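Local atomic coordinates of condensin complex subunit 3 (Schizosaccharomyces pombe, PDB entry 5OQR), a protein that serves as a regulatory subunit of the condensin complex, which is required for converting interphase chromatin into mitotic-like condensed chromosomes. Residues E561-I566 and H598-L603; D549-H554 and A591-I596; L603-L608 and W643-I648; Q611-N616 and Q677-W682. All blocks are in the same frame, centred on the assembly; numbering follows the deposited sequence.

Interaction 1 (E561-I566 and H598-L603); sequences EYEDAI and HYRDEL
E563 and R600 carry a small salt-bridge network between two helices of this HEAT-repeat solenoid, where the start of helix 563-574 meets the turn leading into helix 601-613. The two side chains arrive from opposite directions and stack flat on each other: the carboxylate and guanidinium planes are only 18° apart, and E563 CD lies 3.4 Å above the middle of the guanidinium. E563 OE2 is 3.2 Å from R600 NE but well out of the guanidinium plane, so charge attraction holds the pair and no N-H is aimed at the oxygen. An extended E563 chain, with CG anti to the backbone N (chi1 -175°), carries the carboxylate across to the arginine, while R600 bends at chi3. The opposite guanidinium face is covered by L603 CD2, so the flat cation sits between a carboxylate and a methyl. Its NH2 finds a directed partner in S567 OG, which also bonds to E563 O. The solvent side is looser: exposed D564 sends OD1 to 3.9 Å from R600 NH1, a long ion pair with the carboxylate turned steeply, at 76°, to the guanidinium. Toward the interior the chemistry changes. Buried I566 places CG2 3.8 Å from Y599 OH, the two side chains crossing at about a right angle; a branched aliphatic suits this spot because it also packs on L547 and L551 of helix 537-554. Tyrosine suits the border, with an apolar ring for the interior and a hydroxyl among polar atoms. One face of that ring is covered by R600 CG, 4.0 Å above its centre.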
# COMPACT_ATOMS: atom_id res chain seq x y z
N GLU A 561 -7.69 -16.83 -35.32
CA GLU A 561 -9.03 -16.91 -35.90
C GLU A 561 -10.07 -16.37 -34.93
O GLU A 561 -11.11 -15.85 -35.37
CB GLU A 561 -9.38 -18.35 -36.27
CG GLU A 561 -8.45 -19.01 -37.27
CD GLU A 561 -7.16 -19.50 -36.63
OE1 GLU A 561 -6.58 -18.76 -35.81
OE2 GLU A 561 -6.75 -20.64 -36.93
N TYR A 562 -9.82 -16.48 -33.63
CA TYR A 562 -10.73 -16.01 -32.60
C TYR A 562 -10.26 -14.70 -31.97
O TYR A 562 -10.74 -14.33 -30.90
CB TYR A 562 -10.91 -17.09 -31.53
CG TYR A 562 -11.40 -18.41 -32.08
CD1 TYR A 562 -12.68 -18.53 -32.62
CD2 TYR A 562 -10.60 -19.54 -32.05
CE1 TYR A 562 -13.13 -19.73 -33.12
CE2 TYR A 562 -11.05 -20.75 -32.54
CZ TYR A 562 -12.32 -20.84 -33.07
OH TYR A 562 -12.77 -22.04 -33.57
N GLU A 563 -9.33 -14.01 -32.63
CA GLU A 563 -8.74 -12.80 -32.05
C GLU A 563 -9.80 -11.77 -31.71
O GLU A 563 -9.79 -11.17 -30.63
CB GLU A 563 -7.72 -12.23 -33.02
CG GLU A 563 -6.94 -11.05 -32.50
CD GLU A 563 -6.03 -10.45 -33.56
OE1 GLU A 563 -6.46 -10.36 -34.73
OE2 GLU A 563 -4.88 -10.09 -33.23
N ASP A 564 -10.74 -11.53 -32.63
CA ASP A 564 -11.74 -10.50 -32.40
C ASP A 564 -12.76 -10.92 -31.35
O ASP A 564 -13.22 -10.10 -30.56
CB ASP A 564 -12.45 -10.15 -33.72
CG ASP A 564 -11.49 -9.62 -34.77
OD1 ASP A 564 -11.02 -8.48 -34.61
OD2 ASP A 564 -11.22 -10.35 -35.75
N ALA A 565 -13.11 -12.21 -31.32
CA ALA A 565 -14.09 -12.69 -30.35
C ALA A 565 -13.52 -12.64 -28.93
O ALA A 565 -14.24 -12.29 -27.99
CB ALA A 565 -14.53 -14.10 -30.70
N ILE A 566 -12.25 -12.98 -28.77
CA ILE A 566 -11.63 -12.95 -27.45
C ILE A 566 -11.46 -11.51 -26.98
O ILE A 566 -11.77 -11.17 -25.84
CB ILE A 566 -10.30 -13.72 -27.46
CG1 ILE A 566 -10.57 -15.22 -27.59
CG2 ILE A 566 -9.48 -13.42 -26.21
CD1 ILE A 566 -9.35 -16.05 -27.88
N HIS A 598 2.37 -9.04 -25.49
CA HIS A 598 2.14 -7.88 -26.35
C HIS A 598 0.95 -8.15 -27.26
O HIS A 598 1.05 -8.18 -28.49
CB HIS A 598 3.39 -7.52 -27.15
CG HIS A 598 4.44 -6.82 -26.36
ND1 HIS A 598 4.19 -5.66 -25.65
CD2 HIS A 598 5.75 -7.09 -26.17
CE1 HIS A 598 5.29 -5.26 -25.05
NE2 HIS A 598 6.26 -6.11 -25.35
N TYR A 599 -0.20 -8.37 -26.63
CA TYR A 599 -1.42 -8.80 -27.31
C TYR A 599 -2.24 -7.57 -27.67
O TYR A 599 -3.10 -7.12 -26.91
CB TYR A 599 -2.20 -9.76 -26.42
CG TYR A 599 -3.49 -10.27 -27.01
CD1 TYR A 599 -3.49 -11.27 -27.97
CD2 TYR A 599 -4.72 -9.76 -26.61
CE1 TYR A 599 -4.67 -11.74 -28.51
CE2 TYR A 599 -5.90 -10.22 -27.14
CZ TYR A 599 -5.87 -11.22 -28.09
OH TYR A 599 -7.04 -11.69 -28.63
N ARG A 600 -1.96 -7.01 -28.85
CA ARG A 600 -2.72 -5.89 -29.38
C ARG A 600 -2.68 -4.69 -28.43
O ARG A 600 -3.70 -4.07 -28.13
CB ARG A 600 -4.17 -6.30 -29.67
CG ARG A 600 -4.32 -7.74 -30.13
CD ARG A 600 -5.76 -8.05 -30.50
NE ARG A 600 -6.13 -7.48 -31.79
CZ ARG A 600 -7.36 -7.44 -32.27
NH1 ARG A 600 -7.60 -6.90 -33.46
NH2 ARG A 600 -8.37 -7.94 -31.57
N ASP A 601 -1.48 -4.37 -27.95
CA ASP A 601 -1.32 -3.31 -26.96
C ASP A 601 -2.07 -2.06 -27.39
O ASP A 601 -2.88 -1.51 -26.62
CB ASP A 601 0.16 -2.98 -26.77
CG ASP A 601 1.02 -4.21 -26.61
OD1 ASP A 601 0.72 -5.23 -27.27
OD2 ASP A 601 2.00 -4.17 -25.83
N GLU A 602 -1.82 -1.59 -28.61
CA GLU A 602 -2.44 -0.37 -29.11
C GLU A 602 -3.94 -0.39 -28.91
O GLU A 602 -4.54 0.62 -28.51
CB GLU A 602 -2.11 -0.18 -30.59
CG GLU A 602 -0.67 -0.53 -30.99
CD GLU A 602 -0.48 -2.00 -31.31
OE1 GLU A 602 -1.47 -2.67 -31.68
OE2 GLU A 602 0.66 -2.50 -31.18
N LEU A 603 -4.58 -1.53 -29.18
CA LEU A 603 -6.04 -1.60 -29.15
C LEU A 603 -6.57 -1.54 -27.72
O LEU A 603 -7.62 -0.95 -27.48
CB LEU A 603 -6.50 -2.88 -29.85
CG LEU A 603 -8.01 -3.05 -30.01
CD1 LEU A 603 -8.58 -2.04 -31.00
CD2 LEU A 603 -8.35 -4.47 -30.43

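Interaction 2 (D549-H554 and A591-I596); sequences DMLIQH and AKLLVI
I552 reaches from segment 549-554 of helix 537-554 to K592, L593 and I596 on segment 591-596 of helix 580-597. Starting at CB, the shorter branch carries CG2 to 4.1 Å from I596 CG2. The longer branch begins with CG1, set anti to the carbonyl carbon (chi1 -66°), which comes within 4.0 Å of L593 CD2. The extended chain ends at CD1, 3.8 Å from I596 CD1 and 3.9 Å from K592 CD. Isoleucine fits because both branches can lie against I596 while the longer one also reaches L593 and K592. Deeper in, L551 CD1 meets L593 CD2 at 4.0 Å, so one leucine methyl serves both residues of the first helix. K592 lends only its aliphatic chain here: NZ bonds to the backbone of another protein's chain, probably the kleisin subunit, and the lysine makes a cation-pi contact with an aromatic side chain there; D549 bonds to that backbone too. Segment 549-554 belongs to HEAT repeat 8, and the near-parallel run (16° apart, axes 10.5 Å away) is consistent with side-by-side stacking in an alpha-solenoid. Helix 518-534 covers M550 and H554 on one flank, while helices 601-613 and 621-635 pack against L594.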
# COMPACT_ATOMS: atom_id res chain seq x y z
N ASP A 549 -5.46 -17.83 -20.19
CA ASP A 549 -4.39 -18.79 -19.92
C ASP A 549 -4.04 -19.60 -21.16
O ASP A 549 -2.88 -19.97 -21.34
CB ASP A 549 -4.80 -19.70 -18.77
CG ASP A 549 -4.63 -19.04 -17.41
OD1 ASP A 549 -4.43 -17.81 -17.37
OD2 ASP A 549 -4.69 -19.75 -16.39
N MET A 550 -5.02 -19.89 -22.01
CA MET A 550 -4.71 -20.60 -23.25
C MET A 550 -3.80 -19.77 -24.15
O MET A 550 -2.90 -20.31 -24.80
CB MET A 550 -6.01 -20.95 -23.99
CG MET A 550 -6.83 -22.02 -23.29
SD MET A 550 -8.21 -22.66 -24.26
CE MET A 550 -9.14 -21.18 -24.56
N LEU A 551 -4.01 -18.45 -24.19
CA LEU A 551 -3.13 -17.58 -24.97
C LEU A 551 -1.72 -17.56 -24.39
O LEU A 551 -0.74 -17.74 -25.11
CB LEU A 551 -3.71 -16.17 -25.03
CG LEU A 551 -4.92 -15.96 -25.94
CD1 LEU A 551 -5.58 -14.63 -25.65
CD2 LEU A 551 -4.51 -16.05 -27.39
N ILE A 552 -1.61 -17.32 -23.09
CA ILE A 552 -0.30 -17.25 -22.45
C ILE A 552 0.42 -18.59 -22.57
O ILE A 552 1.62 -18.64 -22.87
CB ILE A 552 -0.44 -16.81 -20.99
CG1 ILE A 552 -0.96 -15.38 -20.92
CG2 ILE A 552 0.88 -16.93 -20.24
CD1 ILE A 552 -1.51 -14.98 -19.57
N GLN A 553 -0.30 -19.69 -22.35
CA GLN A 553 0.33 -21.00 -22.37
C GLN A 553 0.69 -21.42 -23.79
O GLN A 553 1.85 -21.74 -24.08
CB GLN A 553 -0.60 -22.03 -21.73
CG GLN A 553 -0.10 -23.48 -21.79
CD GLN A 553 1.14 -23.70 -20.96
OE1 GLN A 553 1.34 -23.07 -19.93
NE2 GLN A 553 1.99 -24.61 -21.41
N HIS A 554 -0.29 -21.40 -24.70
CA HIS A 554 -0.11 -21.99 -26.02
C HIS A 554 0.39 -21.01 -27.06
O HIS A 554 0.89 -21.45 -28.11
CB HIS A 554 -1.43 -22.60 -26.50
CG HIS A 554 -1.90 -23.75 -25.67
ND1 HIS A 554 -1.03 -24.71 -25.19
CD2 HIS A 554 -3.13 -24.09 -25.22
CE1 HIS A 554 -1.71 -25.60 -24.48
NE2 HIS A 554 -2.98 -25.25 -24.49
N ALA A 591 -4.01 -6.86 -18.70
CA ALA A 591 -2.70 -6.45 -18.20
C ALA A 591 -1.64 -7.51 -18.48
O ALA A 591 -0.56 -7.19 -18.98
CB ALA A 591 -2.78 -6.15 -16.71
N LYS A 592 -1.93 -8.77 -18.17
CA LYS A 592 -0.92 -9.81 -18.35
C LYS A 592 -0.75 -10.17 -19.82
O LYS A 592 0.36 -10.50 -20.25
CB LYS A 592 -1.24 -11.05 -17.52
CG LYS A 592 -2.71 -11.40 -17.39
CD LYS A 592 -2.92 -12.74 -16.70
CE LYS A 592 -2.55 -12.68 -15.22
NZ LYS A 592 -2.69 -14.01 -14.57
N LEU A 593 -1.82 -10.12 -20.61
CA LEU A 593 -1.68 -10.35 -22.05
C LEU A 593 -0.76 -9.31 -22.70
O LEU A 593 -0.03 -9.63 -23.63
CB LEU A 593 -3.05 -10.33 -22.73
CG LEU A 593 -3.99 -11.51 -22.47
CD1 LEU A 593 -5.30 -11.29 -23.20
CD2 LEU A 593 -3.36 -12.82 -22.91
N LEU A 594 -0.79 -8.07 -22.21
CA LEU A 594 0.07 -7.03 -22.77
C LEU A 594 1.53 -7.26 -22.37
O LEU A 594 2.42 -7.28 -23.23
CB LEU A 594 -0.40 -5.65 -22.31
CG LEU A 594 -1.25 -4.83 -23.29
CD1 LEU A 594 -2.34 -5.66 -23.94
CD2 LEU A 594 -1.87 -3.66 -22.56
N VAL A 595 1.79 -7.44 -21.08
CA VAL A 595 3.16 -7.60 -20.61
C VAL A 595 3.77 -8.90 -21.12
O VAL A 595 4.93 -8.93 -21.55
CB VAL A 595 3.20 -7.53 -19.07
CG1 VAL A 595 4.62 -7.76 -18.56
CG2 VAL A 595 2.68 -6.19 -18.59
N ILE A 596 3.01 -9.99 -21.07
CA ILE A 596 3.56 -11.30 -21.41
C ILE A 596 3.63 -11.48 -22.92
O ILE A 596 4.64 -11.94 -23.46
CB ILE A 596 2.72 -12.41 -20.76
CG1 ILE A 596 2.67 -12.25 -19.24
CG2 ILE A 596 3.29 -13.78 -21.10
CD1 ILE A 596 1.64 -13.12 -18.57

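Interaction 3 (L603-L608 and W643-I648); sequences LFLKPL and WRIATI
L605 drives its branched end into segment 643-648 of helix 639-661, with CD2 3.6 Å from R644 CB and 4.0 Å from I645 CG1. It meets both side chains at about a right angle, and leucine suits the place because one methyl can press on two adjacent residues. R644 offers just the base of its side chain here; the extended remainder heads off toward Y634 and H598. Closer to the backbone, L605 CB lies 4.3 Å from I648 CG1. The next residue, K606, is met mainly at its main chain: I648 CD1 comes to 3.8 Å from K606 CA and 4.0 Å from K606 CB. I648 manages this because its CG1 stands between its own backbone N and carbonyl carbon (chi1 56°). In this alpha-solenoid, helix 621-635 lies between the two helices in sequence, and the segments cross steeply, at -64° with axes 9.5 Å apart. Beyond CB the lysine leads away from the interface, a sensible course for a charged amine beside a greasy patch. P607, which follows, has no N-H to give to the preceding turn, and the helix kinks there. L608 then packs on L627 and F630 of helix 621-635 and on L574 of helix 563-574.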
# COMPACT_ATOMS: atom_id res chain seq x y z
N LEU A 603 -4.58 -1.53 -29.18
CA LEU A 603 -6.04 -1.60 -29.15
C LEU A 603 -6.57 -1.54 -27.72
O LEU A 603 -7.62 -0.95 -27.48
CB LEU A 603 -6.50 -2.88 -29.85
CG LEU A 603 -8.01 -3.05 -30.01
CD1 LEU A 603 -8.58 -2.04 -31.00
CD2 LEU A 603 -8.35 -4.47 -30.43
N PHE A 604 -5.85 -2.14 -26.77
CA PHE A 604 -6.32 -2.19 -25.39
C PHE A 604 -5.77 -1.05 -24.54
O PHE A 604 -6.41 -0.68 -23.55
CB PHE A 604 -5.92 -3.52 -24.75
CG PHE A 604 -6.74 -4.69 -25.21
CD1 PHE A 604 -8.04 -4.85 -24.77
CD2 PHE A 604 -6.22 -5.62 -26.08
CE1 PHE A 604 -8.80 -5.92 -25.19
CE2 PHE A 604 -6.98 -6.69 -26.51
CZ PHE A 604 -8.27 -6.84 -26.06
N LEU A 605 -4.62 -0.50 -24.91
CA LEU A 605 -3.98 0.51 -24.06
C LEU A 605 -4.90 1.70 -23.81
O LEU A 605 -4.93 2.25 -22.71
CB LEU A 605 -2.67 0.96 -24.71
CG LEU A 605 -1.41 1.20 -23.88
CD1 LEU A 605 -1.30 0.30 -22.67
CD2 LEU A 605 -0.21 0.99 -24.79
N LYS A 606 -5.67 2.10 -24.83
CA LYS A 606 -6.55 3.26 -24.65
C LYS A 606 -7.77 2.91 -23.81
O LYS A 606 -8.04 3.62 -22.83
CB LYS A 606 -6.92 3.84 -26.02
CG LYS A 606 -7.82 5.06 -25.96
CD LYS A 606 -8.75 5.11 -27.17
CE LYS A 606 -9.65 6.33 -27.12
NZ LYS A 606 -10.90 6.14 -27.91
N PRO A 607 -8.54 1.87 -24.12
CA PRO A 607 -9.63 1.48 -23.20
C PRO A 607 -9.17 1.24 -21.77
O PRO A 607 -9.92 1.51 -20.83
CB PRO A 607 -10.18 0.21 -23.84
CG PRO A 607 -9.88 0.36 -25.27
CD PRO A 607 -8.58 1.07 -25.36
N LEU A 608 -7.96 0.71 -21.58
CA LEU A 608 -7.46 0.49 -20.23
C LEU A 608 -7.29 1.80 -19.48
O LEU A 608 -7.75 1.95 -18.34
CB LEU A 608 -6.13 -0.27 -20.27
CG LEU A 608 -6.10 -1.77 -19.97
CD1 LEU A 608 -4.65 -2.20 -19.85
CD2 LEU A 608 -6.86 -2.13 -18.71
N TRP A 643 6.28 4.58 -26.03
CA TRP A 643 5.87 5.08 -27.34
C TRP A 643 4.42 4.75 -27.62
O TRP A 643 3.66 5.59 -28.11
CB TRP A 643 6.78 4.50 -28.42
CG TRP A 643 6.60 5.13 -29.77
CD1 TRP A 643 5.68 4.80 -30.71
CD2 TRP A 643 7.39 6.18 -30.34
NE1 TRP A 643 5.83 5.58 -31.83
CE2 TRP A 643 6.88 6.44 -31.62
CE3 TRP A 643 8.47 6.94 -29.88
CZ2 TRP A 643 7.41 7.43 -32.45
CZ3 TRP A 643 9.00 7.91 -30.70
CH2 TRP A 643 8.47 8.14 -31.98
N ARG A 644 4.00 3.52 -27.31
CA ARG A 644 2.61 3.12 -27.54
C ARG A 644 1.65 3.97 -26.73
O ARG A 644 0.52 4.22 -27.17
CB ARG A 644 2.43 1.65 -27.19
CG ARG A 644 3.24 0.69 -28.03
CD ARG A 644 2.95 -0.75 -27.65
NE ARG A 644 3.79 -1.70 -28.38
CZ ARG A 644 4.89 -2.28 -27.90
NH1 ARG A 644 5.31 -2.01 -26.67
NH2 ARG A 644 5.57 -3.13 -28.66
N ILE A 645 2.06 4.42 -25.55
CA ILE A 645 1.17 5.22 -24.70
C ILE A 645 1.04 6.63 -25.26
O ILE A 645 -0.05 7.21 -25.26
CB ILE A 645 1.68 5.22 -23.25
CG1 ILE A 645 1.71 3.79 -22.70
CG2 ILE A 645 0.80 6.11 -22.37
CD1 ILE A 645 2.42 3.64 -21.38
N ALA A 646 2.14 7.20 -25.76
CA ALA A 646 2.07 8.51 -26.39
C ALA A 646 1.25 8.47 -27.67
O ALA A 646 0.67 9.49 -28.07
CB ALA A 646 3.48 9.03 -26.67
N THR A 647 1.17 7.31 -28.32
CA THR A 647 0.45 7.20 -29.58
C THR A 647 -1.06 7.28 -29.39
O THR A 647 -1.78 7.68 -30.31
CB THR A 647 0.83 5.90 -30.28
OG1 THR A 647 2.22 5.94 -30.61
CG2 THR A 647 0.02 5.69 -31.55
N ILE A 648 -1.56 6.90 -28.22
CA ILE A 648 -2.98 6.98 -27.90
C ILE A 648 -3.25 7.97 -26.78
O ILE A 648 -4.42 8.22 -26.45
CB ILE A 648 -3.57 5.60 -27.55
CG1 ILE A 648 -2.80 4.93 -26.40
CG2 ILE A 648 -3.56 4.70 -28.77
CD1 ILE A 648 -3.34 5.25 -25.03

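Interaction 4 (Q611-N616 and Q677-W682); sequences QYFEPN and QQMLDW
F613 and W682 approach from opposite directions with their rings only 28° from parallel, yet slid so far apart, 5.9 Å between the phenyl and six-membered ring centroids, that they barely overlap. What touches is the corner of the indole: W682 CH2 lies 3.8 Å from F613 CE2. The same corner serves Y612, whose CE2 stands at the indole edge, near its plane, 4.0 Å from W682 CH2. Differing first torsions turn the consecutive aromatics against each other: Y612 has CG anti to the backbone N (chi1 173°), F613 anti to the carbonyl carbon, and Y612 CD2 covers the middle of one phenyl face. Q678 adds CB, 4.1 Å from F613 CZ, while its amide is turned 80° to that ring. M679 approaches obliquely, from the side of the phenyl plane away from Y612, the CE methyl of its flexible thioether chain 4.3 Å from F613 CD2. This buried aromatic and apolar cluster joins the end of helix 601-613 to helix 669-682 of the alpha-solenoid; broad side chains are apt, since the nearest CA atoms, of F613 and Q678, are 10.4 Å apart. F631 of helix 621-635 stacks on W682 and meets Y612, while helix 639-661 backs M679 with F649, L653 and L656.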
# COMPACT_ATOMS: atom_id res chain seq x y z
N GLN A 611 -10.79 3.45 -18.60
CA GLN A 611 -11.45 2.79 -17.49
C GLN A 611 -10.70 3.03 -16.18
O GLN A 611 -11.32 3.28 -15.14
CB GLN A 611 -11.57 1.30 -17.76
CG GLN A 611 -12.71 0.62 -17.02
CD GLN A 611 -14.05 0.91 -17.65
OE1 GLN A 611 -14.23 0.73 -18.86
NE2 GLN A 611 -15.00 1.35 -16.84
N TYR A 612 -9.37 2.96 -16.22
CA TYR A 612 -8.57 3.14 -15.02
C TYR A 612 -8.84 4.50 -14.37
O TYR A 612 -8.86 4.61 -13.14
CB TYR A 612 -7.09 2.99 -15.36
CG TYR A 612 -6.15 3.32 -14.23
CD1 TYR A 612 -6.10 2.52 -13.09
CD2 TYR A 612 -5.30 4.41 -14.30
CE1 TYR A 612 -5.24 2.81 -12.05
CE2 TYR A 612 -4.43 4.71 -13.26
CZ TYR A 612 -4.41 3.90 -12.15
OH TYR A 612 -3.54 4.19 -11.12
N PHE A 613 -9.05 5.53 -15.18
CA PHE A 613 -9.31 6.87 -14.67
C PHE A 613 -10.79 7.24 -14.69
O PHE A 613 -11.14 8.34 -14.27
CB PHE A 613 -8.53 7.91 -15.48
CG PHE A 613 -7.05 7.89 -15.23
CD1 PHE A 613 -6.54 8.20 -13.98
CD2 PHE A 613 -6.16 7.59 -16.25
CE1 PHE A 613 -5.18 8.19 -13.75
CE2 PHE A 613 -4.80 7.59 -16.03
CZ PHE A 613 -4.31 7.89 -14.78
N GLU A 614 -11.66 6.35 -15.16
CA GLU A 614 -13.06 6.70 -15.32
C GLU A 614 -13.73 6.83 -13.95
O GLU A 614 -13.46 6.05 -13.04
CB GLU A 614 -13.78 5.65 -16.16
CG GLU A 614 -15.23 6.00 -16.44
CD GLU A 614 -15.80 5.21 -17.60
OE1 GLU A 614 -16.83 5.65 -18.16
OE2 GLU A 614 -15.22 4.16 -17.95
N PRO A 615 -14.63 7.81 -13.78
CA PRO A 615 -15.29 7.95 -12.47
C PRO A 615 -16.20 6.79 -12.12
O PRO A 615 -16.29 6.44 -10.93
CB PRO A 615 -16.09 9.26 -12.62
CG PRO A 615 -16.20 9.48 -14.09
CD PRO A 615 -14.93 8.95 -14.66
N ASN A 616 -16.88 6.17 -13.09
CA ASN A 616 -17.80 5.09 -12.76
C ASN A 616 -17.09 3.89 -12.16
O ASN A 616 -17.75 3.02 -11.58
CB ASN A 616 -18.59 4.67 -14.01
CG ASN A 616 -17.73 3.95 -15.04
OD1 ASN A 616 -16.55 3.68 -14.81
ND2 ASN A 616 -18.33 3.63 -16.18
N GLN A 677 -0.74 14.53 -15.89
CA GLN A 677 0.61 14.42 -15.36
C GLN A 677 1.01 12.97 -15.14
O GLN A 677 2.18 12.61 -15.32
CB GLN A 677 0.73 15.21 -14.06
CG GLN A 677 2.14 15.29 -13.51
CD GLN A 677 3.13 15.84 -14.51
OE1 GLN A 677 3.05 17.01 -14.90
NE2 GLN A 677 4.06 15.00 -14.95
N GLN A 678 0.06 12.11 -14.77
CA GLN A 678 0.34 10.68 -14.66
C GLN A 678 0.75 10.12 -16.02
O GLN A 678 1.81 9.49 -16.15
CB GLN A 678 -0.88 9.95 -14.12
CG GLN A 678 -0.88 9.76 -12.61
CD GLN A 678 -0.15 8.50 -12.18
OE1 GLN A 678 1.07 8.39 -12.36
NE2 GLN A 678 -0.89 7.55 -11.63
N MET A 679 -0.09 10.32 -17.04
CA MET A 679 0.25 9.85 -18.37
C MET A 679 1.58 10.41 -18.85
O MET A 679 2.31 9.74 -19.58
CB MET A 679 -0.85 10.22 -19.36
CG MET A 679 -2.25 9.77 -18.99
SD MET A 679 -3.32 9.82 -20.44
CE MET A 679 -4.94 9.84 -19.71
N LEU A 680 1.91 11.65 -18.46
CA LEU A 680 3.18 12.24 -18.87
C LEU A 680 4.35 11.56 -18.18
O LEU A 680 5.41 11.37 -18.79
CB LEU A 680 3.18 13.74 -18.57
CG LEU A 680 2.38 14.61 -19.54
CD1 LEU A 680 2.26 16.02 -18.99
CD2 LEU A 680 3.04 14.63 -20.91
N ASP A 681 4.20 11.20 -16.91
CA ASP A 681 5.25 10.46 -16.22
C ASP A 681 5.47 9.10 -16.86
O ASP A 681 6.62 8.66 -17.03
CB ASP A 681 4.91 10.31 -14.74
CG ASP A 681 4.84 11.65 -14.02
OD1 ASP A 681 4.88 11.66 -12.78
OD2 ASP A 681 4.77 12.68 -14.71
N TRP A 682 4.39 8.42 -17.23
CA TRP A 682 4.51 7.12 -17.88
C TRP A 682 5.32 7.20 -19.17
O TRP A 682 6.02 6.25 -19.53
CB TRP A 682 3.13 6.55 -18.18
CG TRP A 682 2.33 6.19 -16.97
CD1 TRP A 682 2.80 5.98 -15.71
CD2 TRP A 682 0.92 5.99 -16.90
NE1 TRP A 682 1.77 5.67 -14.86
CE2 TRP A 682 0.60 5.67 -15.57
CE3 TRP A 682 -0.12 6.06 -17.84
CZ2 TRP A 682 -0.70 5.42 -15.16
CZ3 TRP A 682 -1.40 5.81 -17.43
CH2 TRP A 682 -1.69 5.49 -16.10

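In the fold
All four contacts lie within the C-terminal alpha-solenoid, and three share helix 601-613: interaction 1 uses its start, interaction 3 its middle and interaction 4 its end, with the centres of interactions 1 and 4 about 22 Å apart. Interaction 2 joins helices 537-554 and 580-597 and touches interaction 1, their centres about 11 Å apart; L593 O probably bonds to Y599 N. L594 also packs on L605 and L608, tying interaction 2 to interaction 3. Along the chain the segments of interactions 1 and 2 alternate, as do those of 3 and 4; interaction 2 closes before interaction 3 opens, and interaction 1 ends on L603, where interaction 3 begins. Successive helices are thus tied together, consistent with a stacked helical-repeat fold.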